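Local atomic coordinates of ABC transporter, substrate-binding protein (Streptococcus pneumoniae, PDB entry 5G62), a protein that binds fructooligosaccharides, preferring tetrasaccharides and longer chains, and serves as the solute-binding component of the FusABC-MsmK transporter that imports them. Residues Lys22-Arg27 with Val336-Gly341; Thr269-Asn274 with Pro398-Trp403; Lys347-Phe352 with Ala372-Lys377. The protein carries 2 engineered substitutions. One frame throughout, in Å; residues are numbered along the deposited sequence.

Contact 1: Lys22-Arg27 with Val336-Gly341. With FRU (beta-D-fructofuranose), chain C.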
loop_
_atom_site.group_PDB
_atom_site.type_symbol
_atom_site.label_atom_id
_atom_site.label_comp_id
_atom_site.label_asym_id
_atom_site.label_seq_id
_atom_site.Cartn_x
_atom_site.Cartn_y
_atom_site.Cartn_z
ATOM N N LYS A 22 -21.631 -5.024 10.695
ATOM C CA LYS A 22 -21.525 -4.777 9.264
ATOM C C LYS A 22 -22.518 -5.644 8.493
ATOM O O LYS A 22 -22.734 -6.818 8.818
ATOM C CB LYS A 22 -20.104 -5.055 8.775
ATOM C CG LYS A 22 -19.050 -4.018 9.232
ATOM C CD LYS A 22 -17.660 -4.389 8.730
ATOM C CE LYS A 22 -16.643 -3.323 9.032
ATOM N NZ LYS A 22 -15.296 -3.745 8.676
ATOM N N LEU A 23 -23.108 -5.056 7.453
ATOM C CA LEU A 23 -24.100 -5.751 6.656
ATOM C C LEU A 23 -23.532 -7.020 6.032
ATOM O O LEU A 23 -24.203 -8.058 6.017
ATOM C CB LEU A 23 -24.647 -4.819 5.581
ATOM C CG LEU A 23 -25.870 -5.282 4.808
ATOM C CD1 LEU A 23 -26.937 -5.875 5.732
ATOM C CD2 LEU A 23 -26.469 -4.109 4.035
ATOM N N ILE A 24 -22.296 -6.959 5.531
ATOM C CA ILE A 24 -21.694 -8.132 4.909
ATOM C C ILE A 24 -21.652 -9.305 5.890
ATOM O O ILE A 24 -21.943 -10.447 5.518
ATOM C CB ILE A 24 -20.281 -7.807 4.387
ATOM C CG1 ILE A 24 -20.341 -6.833 3.184
ATOM C CG2 ILE A 24 -19.552 -9.129 4.083
ATOM C CD1 ILE A 24 -18.990 -6.476 2.538
ATOM N N LEU A 25 -21.290 -9.039 7.158
ATOM C CA LEU A 25 -21.096 -10.112 8.124
ATOM C C LEU A 25 -22.429 -10.621 8.705
ATOM O O LEU A 25 -22.537 -11.809 9.049
ATOM C CB LEU A 25 -20.126 -9.652 9.227
ATOM C CG LEU A 25 -18.700 -9.423 8.703
ATOM C CD1 LEU A 25 -17.743 -8.874 9.756
ATOM C CD2 LEU A 25 -18.112 -10.713 8.105
ATOM N N GLN A 26 -23.465 -9.779 8.755
ATOM C CA GLN A 26 -24.814 -10.264 9.053
ATOM C C GLN A 26 -25.255 -11.277 8.008
ATOM O O GLN A 26 -25.637 -12.404 8.341
ATOM C CB GLN A 26 -25.799 -9.102 9.115
ATOM C CG GLN A 26 -25.568 -8.124 10.263
ATOM C CD GLN A 26 -26.430 -6.866 10.148
ATOM O OE1 GLN A 26 -27.542 -6.899 9.639
ATOM N NE2 GLN A 26 -25.912 -5.764 10.614
ATOM N N ARG A 27 -25.193 -10.896 6.726
ATOM C CA ARG A 27 -25.582 -11.822 5.660
ATOM C C ARG A 27 -24.718 -13.083 5.655
ATOM O O ARG A 27 -25.207 -14.178 5.353
ATOM C CB ARG A 27 -25.486 -11.134 4.310
ATOM C CG ARG A 27 -26.420 -9.972 4.132
ATOM C CD ARG A 27 -26.405 -9.548 2.693
ATOM N NE ARG A 27 -27.316 -8.446 2.449
ATOM C CZ ARG A 27 -26.979 -7.327 1.843
ATOM N NH1 ARG A 27 -25.740 -7.170 1.388
ATOM N NH2 ARG A 27 -27.880 -6.386 1.665
ATOM N N VAL A 336 -15.505 -10.053 -3.904
ATOM C CA VAL A 336 -15.696 -8.681 -4.354
ATOM C C VAL A 336 -16.237 -7.827 -3.210
ATOM O O VAL A 336 -15.763 -6.713 -2.964
ATOM C CB VAL A 336 -16.636 -8.664 -5.581
ATOM C CG1 VAL A 336 -16.970 -7.271 -5.971
ATOM C CG2 VAL A 336 -16.010 -9.406 -6.790
ATOM N N GLN A 337 -17.243 -8.336 -2.497
ATOM C CA GLN A 337 -17.847 -7.534 -1.451
ATOM C C GLN A 337 -16.922 -7.383 -0.257
ATOM O O GLN A 337 -16.753 -6.272 0.257
ATOM C CB GLN A 337 -19.187 -8.139 -1.033
ATOM C CG GLN A 337 -20.276 -7.953 -2.054
ATOM C CD GLN A 337 -21.534 -8.679 -1.641
ATOM O OE1 GLN A 337 -22.313 -8.178 -0.834
ATOM N NE2 GLN A 337 -21.709 -9.889 -2.161
ATOM N N ASN A 338 -16.298 -8.474 0.180
ATOM C CA ASN A 338 -15.380 -8.390 1.303
ATOM C C ASN A 338 -14.308 -7.346 1.011
ATOM O O ASN A 338 -13.872 -6.619 1.905
ATOM C CB ASN A 338 -14.715 -9.747 1.602
ATOM C CG ASN A 338 -15.691 -10.801 2.171
ATOM O OD1 ASN A 338 -16.884 -10.543 2.340
ATOM N ND2 ASN A 338 -15.165 -12.005 2.425
ATOM N N ASN A 339 -13.912 -7.252 -0.255
ATOM C CA ASN A 339 -12.844 -6.343 -0.644
ATOM C C ASN A 339 -13.299 -4.889 -0.646
ATOM O O ASN A 339 -12.583 -4.016 -0.156
ATOM C CB ASN A 339 -12.305 -6.738 -2.020
ATOM C CG ASN A 339 -10.936 -6.110 -2.316
ATOM O OD1 ASN A 339 -10.036 -6.082 -1.452
ATOM N ND2 ASN A 339 -10.796 -5.580 -3.519
ATOM N N TRP A 340 -14.486 -4.610 -1.157
ATOM C CA TRP A 340 -14.850 -3.252 -1.554
ATOM C C TRP A 340 -16.091 -2.663 -0.878
ATOM O O TRP A 340 -16.230 -1.445 -0.886
ATOM C CB TRP A 340 -15.035 -3.194 -3.071
ATOM C CG TRP A 340 -13.708 -3.109 -3.838
ATOM C CD1 TRP A 340 -12.593 -2.399 -3.479
ATOM C CD2 TRP A 340 -13.397 -3.744 -5.080
ATOM N NE1 TRP A 340 -11.612 -2.543 -4.435
ATOM C CE2 TRP A 340 -12.072 -3.372 -5.419
ATOM C CE3 TRP A 340 -14.111 -4.600 -5.939
ATOM C CZ2 TRP A 340 -11.444 -3.828 -6.560
ATOM C CZ3 TRP A 340 -13.485 -5.044 -7.091
ATOM C CH2 TRP A 340 -12.151 -4.659 -7.390
ATOM N N GLY A 341 -16.989 -3.478 -0.285
ATOM C CA GLY A 341 -18.242 -2.992 0.259
ATOM C C GLY A 341 -19.425 -3.809 -0.271
ATOM O O GLY A 341 -19.249 -4.919 -0.789
HETATM C C1 FRU C . -5.661 -1.007 -4.662
HETATM C C2 FRU C . -6.929 -0.209 -4.595
HETATM C C3 FRU C . -8.181 -0.996 -5.193
HETATM C C4 FRU C . -9.076 0.117 -5.583
HETATM C C5 FRU C . -8.201 0.951 -6.189
HETATM C C6 FRU C . -8.638 2.379 -6.179
HETATM O O1 FRU C . -5.659 -2.177 -3.926
HETATM O O3 FRU C . -8.723 -1.900 -4.296
HETATM O O4 FRU C . -10.023 -0.394 -6.460
HETATM O O5 FRU C . -6.828 0.761 -5.390
HETATM O O6 FRU C . -7.699 3.203 -6.788
HETATM O O HOH W 1 -23.604 -9.269 1.215
#
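Between the guanidinium of Arg27 and the side-chain oxygen of Gln337 stands one water, which lies in the guanidinium plane at its edge. Leu23 CG packs 3.7 Å above one face of that group, over its centre. Arg27 NH1 donates to the water, which in turn donates to Gln337 OE1 at 2.7 Å. Both ends are secured further: Arg27 bonds to Tyr343 O and makes a cation-pi contact with its ring, and Gln337 OE1 pairs with Thr342 OG1. The other flat group is the Trp340 indole. Asn339 ND2 sits over one of its faces, toward the rim, while at the edge Trp340 NE1 donates to O3 of fructose C at 3.0 Å, nearly straight at 160°.

Ile24 carries the direct contact. With its chain extended at chi2 (-178°), it pushes CD1 to 3.2 Å from Gln337 O and against Gln337 CB. Its other branch, CG2, meets Asn338 OD1 at 3.5 Å. The two short helical segments run roughly antiparallel (150° between their N-to-C directions), their axes 10.9 Å apart at closest.

No direct hydrogen bond joins the segments. The oxygens under the Ile24 methyls already have donors, Gly341 N for Gln337 O and Gln334 NE2 for Asn338 OD1, whose ND2 bonds to Gln329, so an apolar side chain can cover them without stranding a polar atom, on the flank of the helix that presents Trp340 to the sugar.

Contact 2: Thr269-Asn274 with Pro398-Trp403. With FRU (beta-D-fructofuranose), chain C; FRU (beta-D-fructofuranose), chain B.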
loop_
_atom_site.group_PDB
_atom_site.type_symbol
_atom_site.label_atom_id
_atom_site.label_comp_id
_atom_site.label_asym_id
_atom_site.label_seq_id
_atom_site.Cartn_x
_atom_site.Cartn_y
_atom_site.Cartn_z
ATOM N N THR A 269 -0.751 11.707 -2.536
ATOM C CA THR A 269 -1.690 10.743 -1.968
ATOM C C THR A 269 -2.028 9.680 -3.019
ATOM O O THR A 269 -1.737 9.834 -4.204
ATOM C CB THR A 269 -2.980 11.415 -1.416
ATOM O OG1 THR A 269 -3.690 10.519 -0.532
ATOM C CG2 THR A 269 -3.887 11.885 -2.546
ATOM N N TRP A 270 -2.683 8.605 -2.572
ATOM C CA TRP A 270 -3.132 7.598 -3.550
ATOM C C TRP A 270 -4.132 8.178 -4.547
ATOM O O TRP A 270 -3.984 7.989 -5.755
ATOM C CB TRP A 270 -3.784 6.399 -2.858
ATOM C CG TRP A 270 -4.201 5.276 -3.795
ATOM C CD1 TRP A 270 -5.451 5.067 -4.357
ATOM C CD2 TRP A 270 -3.405 4.142 -4.170
ATOM N NE1 TRP A 270 -5.454 3.875 -5.079
ATOM C CE2 TRP A 270 -4.215 3.298 -4.983
ATOM C CE3 TRP A 270 -2.078 3.759 -3.907
ATOM C CZ2 TRP A 270 -3.721 2.124 -5.554
ATOM C CZ3 TRP A 270 -1.601 2.574 -4.459
ATOM C CH2 TRP A 270 -2.428 1.762 -5.252
ATOM N N ASP A 271 -5.180 8.820 -4.042
ATOM C CA ASP A 271 -6.293 9.344 -4.832
ATOM C C ASP A 271 -6.697 10.685 -4.227
ATOM O O ASP A 271 -7.073 10.750 -3.043
ATOM C CB ASP A 271 -7.461 8.338 -4.815
ATOM C CG ASP A 271 -8.682 8.756 -5.660
ATOM O OD1 ASP A 271 -8.896 9.948 -5.975
ATOM O OD2 ASP A 271 -9.478 7.857 -5.960
ATOM N N LYS A 272 -6.612 11.758 -5.036
ATOM C CA LYS A 272 -6.997 13.107 -4.578
ATOM C C LYS A 272 -8.397 13.173 -3.954
ATOM O O LYS A 272 -8.672 14.047 -3.124
ATOM C CB LYS A 272 -6.939 14.102 -5.748
ATOM C CG LYS A 272 -8.007 13.927 -6.803
ATOM C CD LYS A 272 -7.897 14.892 -7.994
ATOM C CE LYS A 272 -9.214 14.906 -8.804
ATOM N NZ LYS A 272 -9.166 15.763 -10.003
ATOM N N ASN A 273 -9.308 12.279 -4.363
ATOM C CA ASN A 273 -10.691 12.340 -3.893
ATOM C C ASN A 273 -10.798 12.052 -2.401
ATOM O O ASN A 273 -11.772 12.454 -1.771
ATOM C CB ASN A 273 -11.563 11.357 -4.706
ATOM C CG ASN A 273 -11.826 11.840 -6.152
ATOM O OD1 ASN A 273 -12.690 12.651 -6.372
ATOM N ND2 ASN A 273 -11.116 11.301 -7.112
ATOM N N ASN A 274 -9.810 11.389 -1.818
ATOM C CA ASN A 274 -9.759 11.203 -0.375
ATOM C C ASN A 274 -9.240 12.420 0.384
ATOM O O ASN A 274 -9.402 12.465 1.591
ATOM C CB ASN A 274 -8.885 9.985 -0.035
ATOM C CG ASN A 274 -9.433 8.700 -0.616
ATOM O OD1 ASN A 274 -10.644 8.490 -0.602
ATOM N ND2 ASN A 274 -8.558 7.859 -1.158
ATOM N N PRO A 398 -14.116 -1.167 -10.390
ATOM C CA PRO A 398 -14.377 0.122 -9.712
ATOM C C PRO A 398 -14.042 1.303 -10.624
ATOM O O PRO A 398 -13.075 1.273 -11.369
ATOM C CB PRO A 398 -13.448 0.090 -8.494
ATOM C CG PRO A 398 -13.089 -1.321 -8.295
ATOM C CD PRO A 398 -13.210 -2.034 -9.623
ATOM N N ASP A 399 -14.881 2.332 -10.578
ATOM C CA ASP A 399 -14.632 3.537 -11.365
ATOM C C ASP A 399 -13.351 4.234 -10.941
ATOM O O ASP A 399 -12.598 4.682 -11.800
ATOM C CB ASP A 399 -15.812 4.501 -11.279
ATOM C CG ASP A 399 -17.065 3.910 -11.908
ATOM O OD1 ASP A 399 -17.034 3.543 -13.108
ATOM O OD2 ASP A 399 -18.043 3.749 -11.174
ATOM N N ASP A 400 -13.099 4.365 -9.630
ATOM C CA ASP A 400 -11.840 4.975 -9.199
ATOM C C ASP A 400 -10.626 4.140 -9.620
ATOM O O ASP A 400 -9.624 4.707 -10.068
ATOM C CB ASP A 400 -11.857 5.270 -7.695
ATOM C CG ASP A 400 -11.994 4.032 -6.816
ATOM O OD1 ASP A 400 -12.441 2.946 -7.274
ATOM O OD2 ASP A 400 -11.633 4.182 -5.649
ATOM N N ALA A 401 -10.749 2.811 -9.631
ATOM C CA ALA A 401 -9.640 1.961 -10.033
ATOM C C ALA A 401 -9.340 2.111 -11.523
ATOM O O ALA A 401 -8.175 2.130 -11.927
ATOM C CB ALA A 401 -9.949 0.498 -9.700
ATOM N N LYS A 402 -10.385 2.184 -12.351
ATOM C CA LYS A 402 -10.217 2.339 -13.781
ATOM C C LYS A 402 -9.587 3.697 -14.113
ATOM O O LYS A 402 -8.681 3.792 -14.932
ATOM C CB LYS A 402 -11.564 2.199 -14.470
ATOM C CG LYS A 402 -11.469 2.238 -15.947
ATOM C CD LYS A 402 -12.826 2.070 -16.593
ATOM C CE LYS A 402 -12.696 2.111 -18.116
ATOM N NZ LYS A 402 -11.740 3.178 -18.575
ATOM N N TRP A 403 -10.107 4.742 -13.507
ATOM C CA TRP A 403 -9.506 6.078 -13.624
ATOM C C TRP A 403 -8.014 6.078 -13.253
ATOM O O TRP A 403 -7.181 6.638 -13.972
ATOM C CB TRP A 403 -10.310 6.992 -12.727
ATOM C CG TRP A 403 -9.881 8.402 -12.613
ATOM C CD1 TRP A 403 -10.025 9.393 -13.542
ATOM C CD2 TRP A 403 -9.318 9.010 -11.456
ATOM N NE1 TRP A 403 -9.582 10.599 -13.019
ATOM C CE2 TRP A 403 -9.144 10.388 -11.744
ATOM C CE3 TRP A 403 -8.950 8.531 -10.199
ATOM C CZ2 TRP A 403 -8.584 11.262 -10.829
ATOM C CZ3 TRP A 403 -8.413 9.410 -9.297
ATOM C CH2 TRP A 403 -8.251 10.765 -9.615
HETATM C C1 FRU C . -5.661 -1.007 -4.662
HETATM C C2 FRU C . -6.929 -0.209 -4.595
HETATM C C3 FRU C . -8.181 -0.996 -5.193
HETATM C C4 FRU C . -9.076 0.117 -5.583
HETATM C C5 FRU C . -8.201 0.951 -6.189
HETATM C C6 FRU C . -8.638 2.379 -6.179
HETATM O O1 FRU C . -5.659 -2.177 -3.926
HETATM O O3 FRU C . -8.723 -1.900 -4.296
HETATM O O4 FRU C . -10.023 -0.394 -6.460
HETATM O O5 FRU C . -6.828 0.761 -5.390
HETATM O O6 FRU C . -7.699 3.203 -6.788
HETATM C C1 FRU B . -6.336 1.205 -2.688
HETATM C C2 FRU B . -7.063 2.011 -1.611
HETATM C C3 FRU B . -8.280 2.868 -2.197
HETATM C C4 FRU B . -8.317 4.050 -1.257
HETATM C C5 FRU B . -7.030 4.302 -1.145
HETATM C C6 FRU B . -6.754 4.998 0.178
HETATM O O1 FRU B . -7.209 0.170 -3.201
HETATM O O3 FRU B . -9.440 2.160 -2.134
HETATM O O4 FRU B . -9.080 5.138 -1.680
HETATM O O5 FRU B . -6.261 2.890 -1.187
HETATM O O6 FRU B . -5.389 4.990 0.319
HETATM O O HOH W 2 -8.302 5.913 -7.668
HETATM O O HOH W 3 -9.366 5.308 -4.473
#
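Asp271 holds CG anti to its own backbone N (chi1 -178°), and Trp403 has the same setting, which brings the carboxylate up to the far end of the indole. Asp400 instead tucks CG between its backbone N and carbonyl carbon (chi1 62°), turning its carboxylate to the sugar. Asp271 OD1 lies 3.4 Å from Trp403 CZ3, the carboxylate and ring planes 37° apart. Asn273 ND2 reaches the same end of the ring, near CH2.

OD1 of Asp271 takes two bonds from Asn273. The backbone N approaches from above the carboxylate plane, closing an Asx turn, and Asn273 ND2 meets Asp271 OD1 at 2.8 Å on its syn lone pair. These bonds fix the rotation of the carboxylate, leaving Asp271 OD2 on the sugar side, 4.3 Å from Asp400 OD2. A water joins both OD2 atoms to O4 of fructose B, and another links Asp271 OD2 with O6 of fructose C. Such close like charges may make one carboxylate easier to protonate.

Beside this pair, Trp270 lays one indole face against C1 of fructose B and donates from NE1 to O6 of fructose C at 2.9 Å. Asn274 ND2 donates to O4 of fructose B at 2.8 Å.

The loop 270-274 follows strand 264-269 and meets the N-terminal end of helix 399-412. Pro371, opening helix 371-378, touches Asp271, Asn273 and Asp400, while Trp140 of strand 138-142 packs on both Lys272 and Trp403.

Contact 3: Lys347-Phe352 with Ala372-Lys377. With FRU (beta-D-fructofuranose), chain D; FRU (beta-D-fructofuranose), chain B; FRU (beta-D-fructofuranose), chain C.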
loop_
_atom_site.group_PDB
_atom_site.type_symbol
_atom_site.label_atom_id
_atom_site.label_comp_id
_atom_site.label_asym_id
_atom_site.label_seq_id
_atom_site.Cartn_x
_atom_site.Cartn_y
_atom_site.Cartn_z
ATOM N N LYS A 347 -29.800 2.294 5.456
ATOM C CA LYS A 347 -29.356 3.232 6.480
ATOM C C LYS A 347 -28.009 3.870 6.171
ATOM O O LYS A 347 -27.546 4.707 6.945
ATOM C CB LYS A 347 -29.260 2.532 7.841
ATOM C CG LYS A 347 -30.544 1.877 8.335
ATOM C CD LYS A 347 -30.225 0.656 9.193
ATOM C CE LYS A 347 -29.435 -0.399 8.411
ATOM N NZ LYS A 347 -29.328 -1.725 9.095
ATOM N N GLN A 348 -27.362 3.497 5.076
ATOM C CA GLN A 348 -25.995 3.939 4.823
ATOM C C GLN A 348 -25.772 3.855 3.329
ATOM O O GLN A 348 -26.347 2.999 2.667
ATOM C CB GLN A 348 -24.999 3.060 5.592
ATOM C CG GLN A 348 -23.582 3.490 5.562
ATOM C CD GLN A 348 -22.768 2.776 6.614
ATOM O OE1 GLN A 348 -22.801 1.536 6.713
ATOM N NE2 GLN A 348 -22.049 3.551 7.430
ATOM N N GLN A 349 -24.953 4.758 2.807
ATOM C CA GLN A 349 -24.613 4.729 1.394
ATOM C C GLN A 349 -24.027 3.368 1.035
ATOM O O GLN A 349 -23.382 2.720 1.858
ATOM C CB GLN A 349 -23.615 5.856 1.054
ATOM C CG GLN A 349 -23.316 6.016 -0.417
ATOM C CD GLN A 349 -22.440 7.260 -0.733
ATOM O OE1 GLN A 349 -21.965 7.938 0.174
ATOM N NE2 GLN A 349 -22.232 7.532 -2.026
ATOM N N ASN A 350 -24.253 2.945 -0.208
ATOM C CA ASN A 350 -23.819 1.643 -0.702
ATOM C C ASN A 350 -22.771 1.779 -1.800
ATOM O O ASN A 350 -22.915 2.595 -2.711
ATOM C CB ASN A 350 -24.999 0.860 -1.249
ATOM C CG ASN A 350 -25.963 0.445 -0.164
ATOM O OD1 ASN A 350 -25.679 -0.456 0.617
ATOM N ND2 ASN A 350 -27.090 1.115 -0.102
ATOM N N ILE A 351 -21.735 0.942 -1.726
ATOM C CA ILE A 351 -20.736 0.875 -2.786
ATOM C C ILE A 351 -21.326 0.263 -4.058
ATOM O O ILE A 351 -21.026 0.708 -5.167
ATOM C CB ILE A 351 -19.503 0.091 -2.296
ATOM C CG1 ILE A 351 -18.750 0.915 -1.223
ATOM C CG2 ILE A 351 -18.626 -0.344 -3.472
ATOM C CD1 ILE A 351 -17.838 2.018 -1.795
ATOM N N PHE A 352 -22.189 -0.746 -3.914
ATOM C CA PHE A 352 -22.697 -1.571 -4.996
ATOM C C PHE A 352 -24.224 -1.547 -5.044
ATOM O O PHE A 352 -24.894 -1.286 -4.040
ATOM C CB PHE A 352 -22.298 -3.033 -4.815
ATOM C CG PHE A 352 -20.841 -3.326 -4.986
ATOM C CD1 PHE A 352 -20.238 -3.278 -6.236
ATOM C CD2 PHE A 352 -20.085 -3.719 -3.897
ATOM C CE1 PHE A 352 -18.898 -3.571 -6.392
ATOM C CE2 PHE A 352 -18.736 -4.026 -4.052
ATOM C CZ PHE A 352 -18.147 -3.958 -5.302
ATOM N N ALA A 372 -12.233 6.066 0.027
ATOM C CA ALA A 372 -11.679 5.304 1.131
ATOM C C ALA A 372 -12.565 5.356 2.381
ATOM O O ALA A 372 -12.551 4.417 3.172
ATOM C CB ALA A 372 -10.258 5.774 1.459
ATOM N N GLU A 373 -13.345 6.425 2.561
ATOM C CA GLU A 373 -14.185 6.580 3.746
ATOM C C GLU A 373 -15.323 5.553 3.764
ATOM O O GLU A 373 -15.478 4.792 4.721
ATOM C CB GLU A 373 -14.739 8.000 3.778
ATOM C CG GLU A 373 -15.807 8.289 4.829
ATOM C CD GLU A 373 -16.334 9.727 4.714
ATOM O OE1 GLU A 373 -15.508 10.662 4.571
ATOM O OE2 GLU A 373 -17.567 9.912 4.710
ATOM N N LEU A 374 -16.119 5.518 2.703
ATOM C CA LEU A 374 -17.193 4.525 2.653
ATOM C C LEU A 374 -16.637 3.103 2.595
ATOM O O LEU A 374 -17.192 2.213 3.225
ATOM C CB LEU A 374 -18.121 4.788 1.476
ATOM C CG LEU A 374 -19.347 3.863 1.362
ATOM C CD1 LEU A 374 -20.225 3.832 2.650
ATOM C CD2 LEU A 374 -20.163 4.283 0.155
ATOM N N ARG A 375 -15.528 2.873 1.863
ATOM C CA ARG A 375 -14.926 1.529 1.826
ATOM C C ARG A 375 -14.553 1.043 3.230
ATOM O O ARG A 375 -14.909 -0.075 3.625
ATOM C CB ARG A 375 -13.706 1.477 0.904
ATOM C CG ARG A 375 -13.002 0.093 0.826
ATOM C CD ARG A 375 -11.860 0.044 -0.195
ATOM N NE ARG A 375 -11.269 -1.287 -0.270
ATOM C CZ ARG A 375 -10.258 -1.685 -1.065
ATOM N NH1 ARG A 375 -9.602 -0.867 -1.944
ATOM N NH2 ARG A 375 -9.914 -2.980 -1.007
ATOM N N GLN A 376 -13.850 1.880 3.994
ATOM C CA GLN A 376 -13.491 1.566 5.373
ATOM C C GLN A 376 -14.680 1.198 6.249
ATOM O O GLN A 376 -14.541 0.371 7.146
ATOM C CB GLN A 376 -12.802 2.748 6.043
ATOM C CG GLN A 376 -11.377 2.932 5.710
ATOM C CD GLN A 376 -10.850 4.225 6.325
ATOM O OE1 GLN A 376 -10.578 4.268 7.512
ATOM N NE2 GLN A 376 -10.750 5.281 5.519
ATOM N N LYS A 377 -15.816 1.855 6.068
ATOM C CA LYS A 377 -16.985 1.543 6.880
ATOM C C LYS A 377 -17.598 0.177 6.570
ATOM O O LYS A 377 -18.151 -0.448 7.482
ATOM C CB LYS A 377 -18.044 2.621 6.706
ATOM C CG LYS A 377 -17.641 3.974 7.264
ATOM C CD LYS A 377 -18.680 4.989 6.911
ATOM C CE LYS A 377 -18.343 6.363 7.500
ATOM N NZ LYS A 377 -19.244 7.395 6.935
HETATM C C1 FRU D . -6.747 0.329 0.229
HETATM C C2 FRU D . -7.163 0.258 1.608
HETATM C C3 FRU D . -8.621 -0.115 1.882
HETATM C C4 FRU D . -8.948 0.548 2.905
HETATM C C5 FRU D . -8.167 1.883 2.606
HETATM C C6 FRU D . -8.209 2.856 3.765
HETATM O O1 FRU D . -7.606 1.136 -0.584
HETATM O O3 FRU D . -8.768 -1.464 2.026
HETATM O O4 FRU D . -10.318 0.824 2.968
HETATM O O5 FRU D . -7.018 1.571 2.239
HETATM O O6 FRU D . -7.316 2.388 4.726
HETATM C C1 FRU B . -6.336 1.205 -2.688
HETATM C C2 FRU B . -7.063 2.011 -1.611
HETATM C C3 FRU B . -8.280 2.868 -2.197
HETATM C C4 FRU B . -8.317 4.050 -1.257
HETATM C C5 FRU B . -7.030 4.302 -1.145
HETATM C C6 FRU B . -6.754 4.998 0.178
HETATM O O1 FRU B . -7.209 0.170 -3.201
HETATM O O3 FRU B . -9.440 2.160 -2.134
HETATM O O4 FRU B . -9.080 5.138 -1.680
HETATM O O5 FRU B . -6.261 2.890 -1.187
HETATM O O6 FRU B . -5.389 4.990 0.319
HETATM C C1 FRU C . -5.661 -1.007 -4.662
HETATM C C2 FRU C . -6.929 -0.209 -4.595
HETATM C C3 FRU C . -8.181 -0.996 -5.193
HETATM C C4 FRU C . -9.076 0.117 -5.583
HETATM C C5 FRU C . -8.201 0.951 -6.189
HETATM C C6 FRU C . -8.638 2.379 -6.179
HETATM O O1 FRU C . -5.659 -2.177 -3.926
HETATM O O3 FRU C . -8.723 -1.900 -4.296
HETATM O O4 FRU C . -10.023 -0.394 -6.460
HETATM O O5 FRU C . -6.828 0.761 -5.390
HETATM O O6 FRU C . -7.699 3.203 -6.788
HETATM O O HOH W 4 -21.030 -0.534 8.305
HETATM O O HOH W 5 -22.213 6.333 6.948
#
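Gln348 crosses Lys377 obliquely, its NE2 3.7 Å from Lys377 CD, and two waters tie the pair together: one runs from Gln348 OE1 to Lys377 O, the other from NE2 to Lys377 NZ. Gln349 lays its aliphatic part over Leu374, with CG 3.6 Å from CD2, while the backbone O of Gln349 stands 3.4 Å from Leu374 CD1. The amide beyond is held by Thr369 OG1 and Leu366 O. Asn350 turns away to bond with Asp345. Ile351 then slides past Leu374 in the opposite direction, Ile351 CD1 to Leu374 CD2 at 3.8 Å. Leu374 reaches all this because its CG is anti to the backbone N (chi1 -176°), pointing both methyls at the loop.

The next residue, Arg375, sends an extended chain the other way, into the sugar. Arg375 NH1 donates to O3 of fructose C at 2.7 Å and to O3 of fructose B at 3.0 Å, and O3 of fructose D lies over one guanidinium face.

Across the segments the grip is apolar at Leu374 and water-mediated at Lys377, without a direct hydrogen bond, whereas Arg375 NH1 goes to the ligand, its NE salt-bridged to Glu379 and NH2 bonded to Asn339 O, which probably orients the guanidinium.

Contacts 1 and 3 have centres about 10 Å apart, contacts 2 and 3 about 15 Å, and contacts 1 and 2 about 20 Å. Along the chain, contact 1 closes before contact 3 opens, the segments of contacts 1 and 2 alternate, and contact 3 falls wholly between 269-274 and 398-403. Helix 371-378 is the middle piece: Arg375 NH2 probably bonds to Asn339 O of contact 1, and Ala372 N to Asn274 OD1 of contact 2. Trp340 also packs on Pro398. All three meet at fructose C, so chain regions far apart in sequence close round the sugar, with Trp340 and Trp270 approaching fructose C from opposite sides.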